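Local coordinates for protein benzoylformate Decarboxylase (Polynucleobacter necessarius, PDB 4K9Q) that probably decarboxylates benzoylformate with the help of thiamine diphosphate and a magnesium ion, as a homotetrameric member of the TPP enzyme family, at residues A[219-227]-A[323-334]; A[354-364]-A[501-512]. All blocks are in the same frame, centred on the assembly; numbering follows the deposited sequence.

Interaction 1: residues A[219-227]-A[323-334]; sequences AFAERLNAP and LKLIDQREKNNT
R223 bends back from helix 219-224 and lays its guanidinium over L323. CD2 of L323 fits under the centre of one face of that group, 3.3 Å from R223 CZ. The kinks at chi2 (69°) and chi3 (64°) fold the arginine over the leucine and bring NH1 to I326 O at 2.9 Å, in the guanidinium plane. With an alanine for this arginine, I326 O is likely to lose this donor and the L323 methyl its cover. I326 fills the hollow between the F220 ring and L224. Its CD1 pushes against the ring, 3.4 Å from F220 CE1, while its CG2 meets L224 CD2 at 3.6 Å. I194 of helix 184-196 backs all three. At the helix end polar groups take over: the backbone N of R329 donates to R223 O, and the Q328 side-chain NE2 to E222 O at 3.0 Å, on a lone pair. N225, in positive phi, turns its amide to R329 O; ND2 is 2.8 Å away, above the carbonyl plane. Q328 NE2 also donates to R329 O. Segment 323-334 supplies N-H groups to the last-turn carbonyls of E222 and R223, on the surface of the Rossmann-like central domain of TPP enzymes.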
loop_
_atom_site.group_PDB
_atom_site.type_symbol
_atom_site.label_atom_id
_atom_site.label_comp_id
_atom_site.label_asym_id
_atom_site.label_seq_id
_atom_site.Cartn_x
_atom_site.Cartn_y
_atom_site.Cartn_z
ATOM N N ALA A 219 -29.594 32.906 -0.717
ATOM C CA ALA A 219 -31.037 32.688 -0.766
ATOM C C ALA A 219 -31.519 31.812 0.387
ATOM O O ALA A 219 -32.526 32.120 1.034
ATOM C CB ALA A 219 -31.443 32.092 -2.110
ATOM N N PHE A 220 -30.801 30.722 0.644
ATOM C CA PHE A 220 -31.163 29.781 1.700
ATOM C C PHE A 220 -31.138 30.460 3.069
ATOM O O PHE A 220 -32.072 30.337 3.850
ATOM C CB PHE A 220 -30.206 28.583 1.681
ATOM C CG PHE A 220 -30.695 27.403 2.475
ATOM C CD1 PHE A 220 -31.783 26.665 2.040
ATOM C CD2 PHE A 220 -30.065 27.032 3.651
ATOM C CE1 PHE A 220 -32.243 25.571 2.767
ATOM C CE2 PHE A 220 -30.516 25.940 4.388
ATOM C CZ PHE A 220 -31.608 25.210 3.945
ATOM N N ALA A 221 -30.057 31.178 3.356
ATOM C CA ALA A 221 -29.899 31.852 4.639
ATOM C C ALA A 221 -30.979 32.913 4.850
ATOM O O ALA A 221 -31.497 33.076 5.955
ATOM C CB ALA A 221 -28.514 32.496 4.731
ATOM N N GLU A 222 -31.298 33.644 3.791
ATOM C CA GLU A 222 -32.286 34.714 3.875
ATOM C C GLU A 222 -33.693 34.134 4.043
ATOM O O GLU A 222 -34.552 34.732 4.691
ATOM C CB GLU A 222 -32.198 35.631 2.651
ATOM C CG GLU A 222 -30.945 36.515 2.658
ATOM C CD GLU A 222 -30.836 37.441 1.460
ATOM O OE1 GLU A 222 -31.606 37.269 0.495
ATOM O OE2 GLU A 222 -29.963 38.338 1.475
ATOM N N ARG A 223 -33.913 32.958 3.467
ATOM C CA ARG A 223 -35.179 32.251 3.625
ATOM C C ARG A 223 -35.416 31.887 5.093
ATOM O O ARG A 223 -36.539 31.956 5.588
ATOM C CB ARG A 223 -35.182 30.986 2.758
ATOM C CG ARG A 223 -36.519 30.237 2.735
ATOM C CD ARG A 223 -37.569 31.046 1.999
ATOM N NE ARG A 223 -37.230 31.237 0.592
ATOM C CZ ARG A 223 -37.615 30.416 -0.381
ATOM N NH1 ARG A 223 -38.346 29.353 -0.087
ATOM N NH2 ARG A 223 -37.271 30.655 -1.643
ATOM N N LEU A 224 -34.351 31.500 5.789
ATOM C CA LEU A 224 -34.451 31.116 7.197
ATOM C C LEU A 224 -34.223 32.264 8.162
ATOM O O LEU A 224 -34.542 32.156 9.346
ATOM C CB LEU A 224 -33.445 30.013 7.514
ATOM C CG LEU A 224 -33.669 28.658 6.874
ATOM C CD1 LEU A 224 -32.494 27.747 7.184
ATOM C CD2 LEU A 224 -34.975 28.059 7.381
ATOM N N ASN A 225 -33.667 33.362 7.662
ATOM C CA ASN A 225 -33.242 34.451 8.531
ATOM C C ASN A 225 -32.414 33.918 9.696
ATOM O O ASN A 225 -32.574 34.352 10.840
ATOM C CB ASN A 225 -34.447 35.240 9.047
ATOM C CG ASN A 225 -34.783 36.426 8.167
ATOM O OD1 ASN A 225 -33.903 37.191 7.776
ATOM N ND2 ASN A 225 -36.061 36.580 7.841
ATOM N N ALA A 226 -31.526 32.974 9.396
ATOM C CA ALA A 226 -30.684 32.363 10.419
ATOM C C ALA A 226 -29.270 32.937 10.375
ATOM O O ALA A 226 -28.803 33.351 9.318
ATOM C CB ALA A 226 -30.646 30.858 10.237
ATOM N N PRO A 227 -28.590 32.967 11.530
ATOM C CA PRO A 227 -27.186 33.382 11.534
ATOM C C PRO A 227 -26.340 32.406 10.719
ATOM O O PRO A 227 -26.582 31.195 10.752
ATOM C CB PRO A 227 -26.803 33.307 13.016
ATOM C CG PRO A 227 -27.743 32.313 13.598
ATOM C CD PRO A 227 -29.037 32.515 12.860
ATOM N N LEU A 323 -34.285 24.764 -0.880
ATOM C CA LEU A 323 -34.994 26.037 -0.968
ATOM C C LEU A 323 -36.460 25.808 -1.333
ATOM O O LEU A 323 -37.344 26.500 -0.830
ATOM C CB LEU A 323 -34.350 26.936 -2.021
ATOM C CG LEU A 323 -34.002 28.399 -1.743
ATOM C CD1 LEU A 323 -34.354 29.247 -2.961
ATOM C CD2 LEU A 323 -34.666 28.943 -0.496
ATOM N N LYS A 324 -36.705 24.835 -2.208
ATOM C CA LYS A 324 -38.059 24.514 -2.666
ATOM C C LYS A 324 -38.991 24.063 -1.542
ATOM O O LYS A 324 -40.211 24.176 -1.660
ATOM C CB LYS A 324 -38.019 23.422 -3.735
ATOM C CG LYS A 324 -37.307 23.827 -5.008
ATOM C CD LYS A 324 -37.189 22.663 -5.976
ATOM C CE LYS A 324 -36.509 23.116 -7.254
ATOM N NZ LYS A 324 -36.317 22.004 -8.224
ATOM N N LEU A 325 -38.422 23.549 -0.456
ATOM C CA LEU A 325 -39.223 22.888 0.576
ATOM C C LEU A 325 -39.311 23.651 1.892
ATOM O O LEU A 325 -39.935 23.178 2.840
ATOM C CB LEU A 325 -38.676 21.487 0.854
ATOM C CG LEU A 325 -38.588 20.539 -0.338
ATOM C CD1 LEU A 325 -38.082 19.165 0.107
ATOM C CD2 LEU A 325 -39.945 20.426 -1.029
ATOM N N ILE A 326 -38.680 24.818 1.960
ATOM C CA ILE A 326 -38.641 25.581 3.200
ATOM C C ILE A 326 -39.365 26.912 3.047
ATOM O O ILE A 326 -39.181 27.614 2.056
ATOM C CB ILE A 326 -37.184 25.816 3.648
ATOM C CG1 ILE A 326 -36.543 24.488 4.054
ATOM C CG2 ILE A 326 -37.127 26.794 4.799
ATOM C CD1 ILE A 326 -35.077 24.603 4.376
ATOM N N ASP A 327 -40.190 27.253 4.034
ATOM C CA ASP A 327 -40.943 28.506 3.997
ATOM C C ASP A 327 -40.163 29.676 4.588
ATOM O O ASP A 327 -39.364 29.507 5.512
ATOM C CB ASP A 327 -42.278 28.357 4.730
ATOM C CG ASP A 327 -43.300 27.567 3.930
ATOM O OD1 ASP A 327 -43.320 27.701 2.686
ATOM O OD2 ASP A 327 -44.081 26.813 4.550
ATOM N N GLN A 328 -40.415 30.864 4.049
ATOM C CA GLN A 328 -39.814 32.089 4.556
ATOM C C GLN A 328 -40.122 32.326 6.031
ATOM O O GLN A 328 -41.263 32.189 6.463
ATOM C CB GLN A 328 -40.309 33.283 3.748
ATOM C CG GLN A 328 -39.761 34.606 4.237
ATOM C CD GLN A 328 -38.272 34.744 3.984
ATOM O OE1 GLN A 328 -37.810 34.636 2.844
ATOM N NE2 GLN A 328 -37.514 34.982 5.047
ATOM N N ARG A 329 -39.102 32.687 6.802
ATOM C CA ARG A 329 -39.304 33.082 8.197
ATOM C C ARG A 329 -39.202 34.591 8.382
ATOM O O ARG A 329 -38.579 35.281 7.575
ATOM C CB ARG A 329 -38.288 32.399 9.100
ATOM C CG ARG A 329 -38.342 30.901 9.049
ATOM C CD ARG A 329 -37.472 30.313 10.125
ATOM N NE ARG A 329 -37.690 28.881 10.254
ATOM C CZ ARG A 329 -37.525 28.206 11.385
ATOM N NH1 ARG A 329 -37.142 28.837 12.485
ATOM N NH2 ARG A 329 -37.748 26.899 11.412
ATOM N N GLU A 330 -39.817 35.101 9.448
ATOM C CA GLU A 330 -39.718 36.520 9.774
ATOM C C GLU A 330 -38.374 36.818 10.430
ATOM O O GLU A 330 -37.755 35.927 11.019
ATOM C CB GLU A 330 -40.871 36.952 10.685
ATOM C CG GLU A 330 -42.212 37.077 9.974
ATOM C CD GLU A 330 -43.306 37.619 10.875
ATOM O OE1 GLU A 330 -43.216 37.431 12.106
ATOM O OE2 GLU A 330 -44.256 38.239 10.350
ATOM N N LYS A 331 -37.914 38.063 10.311
ATOM C CA LYS A 331 -36.665 38.471 10.950
ATOM C C LYS A 331 -36.740 38.135 12.433
ATOM O O LYS A 331 -37.750 38.402 13.084
ATOM C CB LYS A 331 -36.399 39.965 10.748
ATOM C CG LYS A 331 -35.704 40.306 9.437
ATOM C CD LYS A 331 -36.640 40.158 8.250
ATOM C CE LYS A 331 -35.880 40.248 6.935
ATOM N NZ LYS A 331 -35.073 41.495 6.837
ATOM N N ASN A 332 -35.682 37.533 12.963
ATOM C CA ASN A 332 -35.709 37.042 14.338
ATOM C C ASN A 332 -34.588 37.606 15.208
ATOM O O ASN A 332 -34.010 36.895 16.036
ATOM C CB ASN A 332 -35.678 35.511 14.360
ATOM C CG ASN A 332 -34.562 34.941 13.510
ATOM O OD1 ASN A 332 -33.727 35.680 12.987
ATOM N ND2 ASN A 332 -34.538 33.621 13.369
ATOM N N ASN A 333 -34.298 38.889 15.021
ATOM C CA ASN A 333 -33.255 39.573 15.785
ATOM C C ASN A 333 -31.901 38.852 15.784
ATOM O O ASN A 333 -31.187 38.846 16.787
ATOM C CB ASN A 333 -33.726 39.897 17.214
ATOM C CG ASN A 333 -33.469 38.767 18.196
ATOM O OD1 ASN A 333 -32.628 38.887 19.087
ATOM N ND2 ASN A 333 -34.202 37.670 18.047
ATOM N N THR A 334 -31.555 38.245 14.652
ATOM C CA THR A 334 -30.195 37.760 14.444
ATOM C C THR A 334 -29.238 38.945 14.521
ATOM O O THR A 334 -29.417 39.939 13.817
ATOM C CB THR A 334 -30.035 37.079 13.075
ATOM O OG1 THR A 334 -30.760 35.843 13.075
ATOM C CG2 THR A 334 -28.566 36.799 12.786
HETATM O O HOH W 1 -38.458 28.559 -3.059
HETATM O O HOH W 2 -34.847 31.256 11.851
#

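Interaction 2: residues A[354-364]-A[501-512]; sequences AVLEVLKENSP and LDELKTAYLEAL
Helices 354-361 and 501-512 run the same general way, their axes 9.7 Å apart at closest approach and crossing at -39°. V355 and V358, one turn apart, receive L504 between them: its CD2 lies 3.7 Å from V355 CG1 and 3.8 Å from V358 CG1. L501 sits one turn earlier, with CD2 against V358 CG2 and CD1 against the methyl of A354. Further along, L359 stands at about a right angle to Y508. CD2 of the leucine is 3.7 Å from the centroid of the Y508 ring and nearly above it, a CH-pi contact. L512 CD1 lies over the opposite face, offset toward the rim, so the ring is held between two leucines. These helices cover one side of the parallel sheet of the C-terminal TPP-binding domain, where V355 touches F454 and V522 and L504 touches I520 and V522. The ring edge is used as well. With CG anti to the backbone N (chi1 -177°), Y508 reaches toward S363, and its OH donates to S363 OG at 2.7 Å. S363 OG in turn donates to L359 O, 2.6 Å away, and so links the tyrosine to the helix backbone. N362 ND2 binds V358 O at 2.8 Å, which fixes the amide against the aliphatic chain of K505, whose CE comes 3.4 Å from N362 OD1. Beyond it, P364 and L512 meet tip to tip.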
loop_
_atom_site.group_PDB
_atom_site.type_symbol
_atom_site.label_atom_id
_atom_site.label_comp_id
_atom_site.label_asym_id
_atom_site.label_seq_id
_atom_site.Cartn_x
_atom_site.Cartn_y
_atom_site.Cartn_z
ATOM N N ALA A 354 -3.091 47.099 11.877
ATOM C CA ALA A 354 -2.967 48.391 11.204
ATOM C C ALA A 354 -2.405 48.212 9.799
ATOM O O ALA A 354 -2.843 48.870 8.859
ATOM C CB ALA A 354 -2.106 49.342 12.014
ATOM N N VAL A 355 -1.427 47.318 9.657
ATOM C CA VAL A 355 -0.883 46.988 8.343
ATOM C C VAL A 355 -2.016 46.522 7.422
ATOM O O VAL A 355 -2.142 46.988 6.286
ATOM C CB VAL A 355 0.220 45.906 8.435
ATOM C CG1 VAL A 355 0.640 45.434 7.038
ATOM C CG2 VAL A 355 1.422 46.450 9.198
ATOM N N LEU A 356 -2.845 45.614 7.923
ATOM C CA LEU A 356 -3.973 45.105 7.149
ATOM C C LEU A 356 -4.962 46.209 6.761
ATOM O O LEU A 356 -5.424 46.257 5.619
ATOM C CB LEU A 356 -4.684 43.990 7.908
ATOM C CG LEU A 356 -3.901 42.682 8.035
ATOM C CD1 LEU A 356 -4.479 41.863 9.161
ATOM C CD2 LEU A 356 -3.890 41.906 6.705
ATOM N N GLU A 357 -5.283 47.089 7.706
ATOM C CA GLU A 357 -6.158 48.229 7.423
ATOM C C GLU A 357 -5.617 49.108 6.302
ATOM O O GLU A 357 -6.377 49.565 5.446
ATOM C CB GLU A 357 -6.354 49.085 8.669
ATOM C CG GLU A 357 -7.222 48.453 9.742
ATOM C CD GLU A 357 -7.268 49.322 10.978
ATOM O OE1 GLU A 357 -7.701 50.488 10.850
ATOM O OE2 GLU A 357 -6.849 48.857 12.064
ATOM N N VAL A 358 -4.309 49.357 6.316
ATOM C CA VAL A 358 -3.674 50.155 5.267
ATOM C C VAL A 358 -3.794 49.474 3.901
ATOM O O VAL A 358 -4.061 50.115 2.885
ATOM C CB VAL A 358 -2.203 50.471 5.609
ATOM C CG1 VAL A 358 -1.497 51.107 4.421
ATOM C CG2 VAL A 358 -2.160 51.392 6.818
ATOM N N LEU A 359 -3.620 48.158 3.873
ATOM C CA LEU A 359 -3.779 47.441 2.615
ATOM C C LEU A 359 -5.231 47.515 2.137
ATOM O O LEU A 359 -5.493 47.816 0.974
ATOM C CB LEU A 359 -3.348 45.987 2.769
ATOM C CG LEU A 359 -1.886 45.735 3.093
ATOM C CD1 LEU A 359 -1.665 44.240 3.271
ATOM C CD2 LEU A 359 -1.013 46.274 1.975
ATOM N N LYS A 360 -6.168 47.261 3.043
ATOM C CA LYS A 360 -7.585 47.270 2.691
ATOM C C LYS A 360 -8.023 48.629 2.123
ATOM O O LYS A 360 -8.631 48.698 1.047
ATOM C CB LYS A 360 -8.430 46.863 3.907
ATOM C CG LYS A 360 -9.926 46.995 3.720
ATOM C CD LYS A 360 -10.443 46.073 2.637
ATOM C CE LYS A 360 -11.916 46.347 2.361
ATOM N NZ LYS A 360 -12.512 45.353 1.433
ATOM N N GLU A 361 -7.688 49.707 2.825
ATOM C CA GLU A 361 -8.182 51.027 2.439
ATOM C C GLU A 361 -7.557 51.549 1.147
ATOM O O GLU A 361 -8.043 52.524 0.578
ATOM C CB GLU A 361 -8.007 52.036 3.582
ATOM C CG GLU A 361 -6.574 52.381 3.891
ATOM C CD GLU A 361 -6.411 53.119 5.216
ATOM O OE1 GLU A 361 -7.398 53.235 5.982
ATOM O OE2 GLU A 361 -5.284 53.573 5.495
ATOM N N ASN A 362 -6.490 50.899 0.684
ATOM C CA ASN A 362 -5.848 51.277 -0.572
ATOM C C ASN A 362 -6.036 50.245 -1.685
ATOM O O ASN A 362 -5.428 50.364 -2.750
ATOM C CB ASN A 362 -4.353 51.538 -0.361
ATOM C CG ASN A 362 -4.089 52.805 0.435
ATOM O OD1 ASN A 362 -4.240 53.917 -0.076
ATOM N ND2 ASN A 362 -3.670 52.642 1.685
ATOM N N SER A 363 -6.862 49.233 -1.426
ATOM C CA SER A 363 -7.106 48.175 -2.410
ATOM C C SER A 363 -8.216 48.561 -3.377
ATOM O O SER A 363 -9.207 49.177 -2.980
ATOM C CB SER A 363 -7.490 46.864 -1.723
ATOM O OG SER A 363 -6.415 46.314 -0.985
ATOM N N PRO A 364 -8.066 48.177 -4.652
ATOM C CA PRO A 364 -9.182 48.367 -5.579
ATOM C C PRO A 364 -10.336 47.440 -5.225
ATOM O O PRO A 364 -10.168 46.478 -4.460
ATOM C CB PRO A 364 -8.576 48.002 -6.940
ATOM C CG PRO A 364 -7.410 47.156 -6.635
ATOM C CD PRO A 364 -6.871 47.632 -5.316
ATOM N N LEU A 501 3.753 53.060 7.987
ATOM C CA LEU A 501 2.488 52.838 7.291
ATOM C C LEU A 501 2.346 53.722 6.048
ATOM O O LEU A 501 1.724 53.319 5.071
ATOM C CB LEU A 501 1.302 53.019 8.244
ATOM C CG LEU A 501 1.218 52.013 9.396
ATOM C CD1 LEU A 501 0.027 52.335 10.285
ATOM C CD2 LEU A 501 1.116 50.573 8.874
ATOM N N ASP A 502 2.928 54.923 6.068
ATOM C CA ASP A 502 2.928 55.749 4.859
ATOM C C ASP A 502 3.796 55.133 3.757
ATOM O O ASP A 502 3.433 55.143 2.580
ATOM C CB ASP A 502 3.370 57.186 5.156
ATOM C CG ASP A 502 3.204 58.098 3.955
ATOM O OD1 ASP A 502 4.223 58.602 3.431
ATOM O OD2 ASP A 502 2.048 58.288 3.512
ATOM N N GLU A 503 4.948 54.594 4.136
ATOM C CA GLU A 503 5.794 53.900 3.170
ATOM C C GLU A 503 5.072 52.680 2.609
ATOM O O GLU A 503 5.157 52.395 1.415
ATOM C CB GLU A 503 7.120 53.490 3.801
ATOM C CG GLU A 503 8.055 54.676 4.063
ATOM C CD GLU A 503 9.358 54.275 4.719
ATOM O OE1 GLU A 503 9.637 53.060 4.824
ATOM O OE2 GLU A 503 10.114 55.185 5.128
ATOM N N LEU A 504 4.359 51.965 3.479
ATOM C CA LEU A 504 3.569 50.828 3.025
ATOM C C LEU A 504 2.531 51.257 1.999
ATOM O O LEU A 504 2.373 50.612 0.970
ATOM C CB LEU A 504 2.874 50.139 4.207
ATOM C CG LEU A 504 1.897 49.022 3.833
ATOM C CD1 LEU A 504 2.622 47.905 3.093
ATOM C CD2 LEU A 504 1.245 48.507 5.097
ATOM N N LYS A 505 1.807 52.336 2.281
ATOM C CA LYS A 505 0.803 52.807 1.336
ATOM C C LYS A 505 1.432 53.076 -0.026
ATOM O O LYS A 505 0.920 52.642 -1.060
ATOM C CB LYS A 505 0.102 54.063 1.858
ATOM C CG LYS A 505 -0.821 54.707 0.836
ATOM C CD LYS A 505 -1.430 55.983 1.370
ATOM C CE LYS A 505 -2.235 56.673 0.283
ATOM N NZ LYS A 505 -2.848 57.937 0.773
ATOM N N THR A 506 2.551 53.790 -0.025
ATOM C CA THR A 506 3.222 54.143 -1.273
ATOM C C THR A 506 3.667 52.899 -2.035
ATOM O O THR A 506 3.477 52.797 -3.249
ATOM C CB THR A 506 4.444 55.033 -1.021
ATOM O OG1 THR A 506 4.019 56.230 -0.358
ATOM C CG2 THR A 506 5.117 55.396 -2.338
ATOM N N ALA A 507 4.277 51.961 -1.323
ATOM C CA ALA A 507 4.771 50.740 -1.959
ATOM C C ALA A 507 3.629 49.887 -2.526
ATOM O O ALA A 507 3.745 49.308 -3.614
ATOM C CB ALA A 507 5.609 49.941 -0.979
ATOM N N TYR A 508 2.532 49.815 -1.779
ATOM C CA TYR A 508 1.395 49.003 -2.173
ATOM C C TYR A 508 0.705 49.577 -3.409
ATOM O O TYR A 508 0.390 48.846 -4.352
ATOM C CB TYR A 508 0.426 48.845 -0.998
ATOM C CG TYR A 508 -0.763 47.947 -1.279
ATOM C CD1 TYR A 508 -0.594 46.657 -1.792
ATOM C CD2 TYR A 508 -2.060 48.390 -1.028
ATOM C CE1 TYR A 508 -1.691 45.840 -2.038
ATOM C CE2 TYR A 508 -3.153 47.583 -1.269
ATOM C CZ TYR A 508 -2.965 46.309 -1.783
ATOM O OH TYR A 508 -4.059 45.501 -2.024
ATOM N N LEU A 509 0.483 50.890 -3.414
ATOM C CA LEU A 509 -0.077 51.550 -4.597
ATOM C C LEU A 509 0.818 51.347 -5.827
ATOM O O LEU A 509 0.334 51.052 -6.927
ATOM C CB LEU A 509 -0.289 53.043 -4.321
ATOM C CG LEU A 509 -1.383 53.306 -3.285
ATOM C CD1 LEU A 509 -1.547 54.794 -3.053
ATOM C CD2 LEU A 509 -2.707 52.681 -3.718
ATOM N N GLU A 510 2.126 51.476 -5.633
ATOM C CA GLU A 510 3.073 51.220 -6.711
ATOM C C GLU A 510 2.958 49.780 -7.229
ATOM O O GLU A 510 2.908 49.546 -8.435
ATOM C CB GLU A 510 4.501 51.511 -6.257
ATOM C CG GLU A 510 5.549 51.267 -7.338
ATOM C CD GLU A 510 6.896 51.879 -6.998
ATOM O OE1 GLU A 510 6.928 52.849 -6.210
ATOM O OE2 GLU A 510 7.922 51.387 -7.518
ATOM N N ALA A 511 2.904 48.814 -6.317
ATOM C CA ALA A 511 2.786 47.417 -6.732
ATOM C C ALA A 511 1.464 47.179 -7.488
ATOM O O ALA A 511 1.413 46.417 -8.451
ATOM C CB ALA A 511 2.917 46.485 -5.530
ATOM N N LEU A 512 0.391 47.847 -7.061
ATOM C CA LEU A 512 -0.890 47.733 -7.753
ATOM C C LEU A 512 -0.839 48.283 -9.179
ATOM O O LEU A 512 -1.566 47.815 -10.050
ATOM C CB LEU A 512 -2.004 48.417 -6.955
ATOM C CG LEU A 512 -2.474 47.656 -5.707
ATOM C CD1 LEU A 512 -3.244 48.599 -4.790
ATOM C CD2 LEU A 512 -3.317 46.444 -6.081
#

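From the N terminus, the chain first builds a TPP-binding domain and then enters the central domain. Interaction 1 closes a loop there: helix 214-224 is met again 96 residues later by the chain leaving helix 315-323. The chain between builds most of the central sheet, so the segment after helix 315-323 is held against helix 214-224 of the same domain. It then runs on to helix 352-361, where interaction 2 opens. That contact closes 137 residues later on helix 501-513, joining two helices of the C-terminal TPP-binding domain, the second shortly before strand 517-523. The two loops follow in series and neither nest nor cross. The nearest atoms of interaction 1 and interaction 2 are about 19 Å apart.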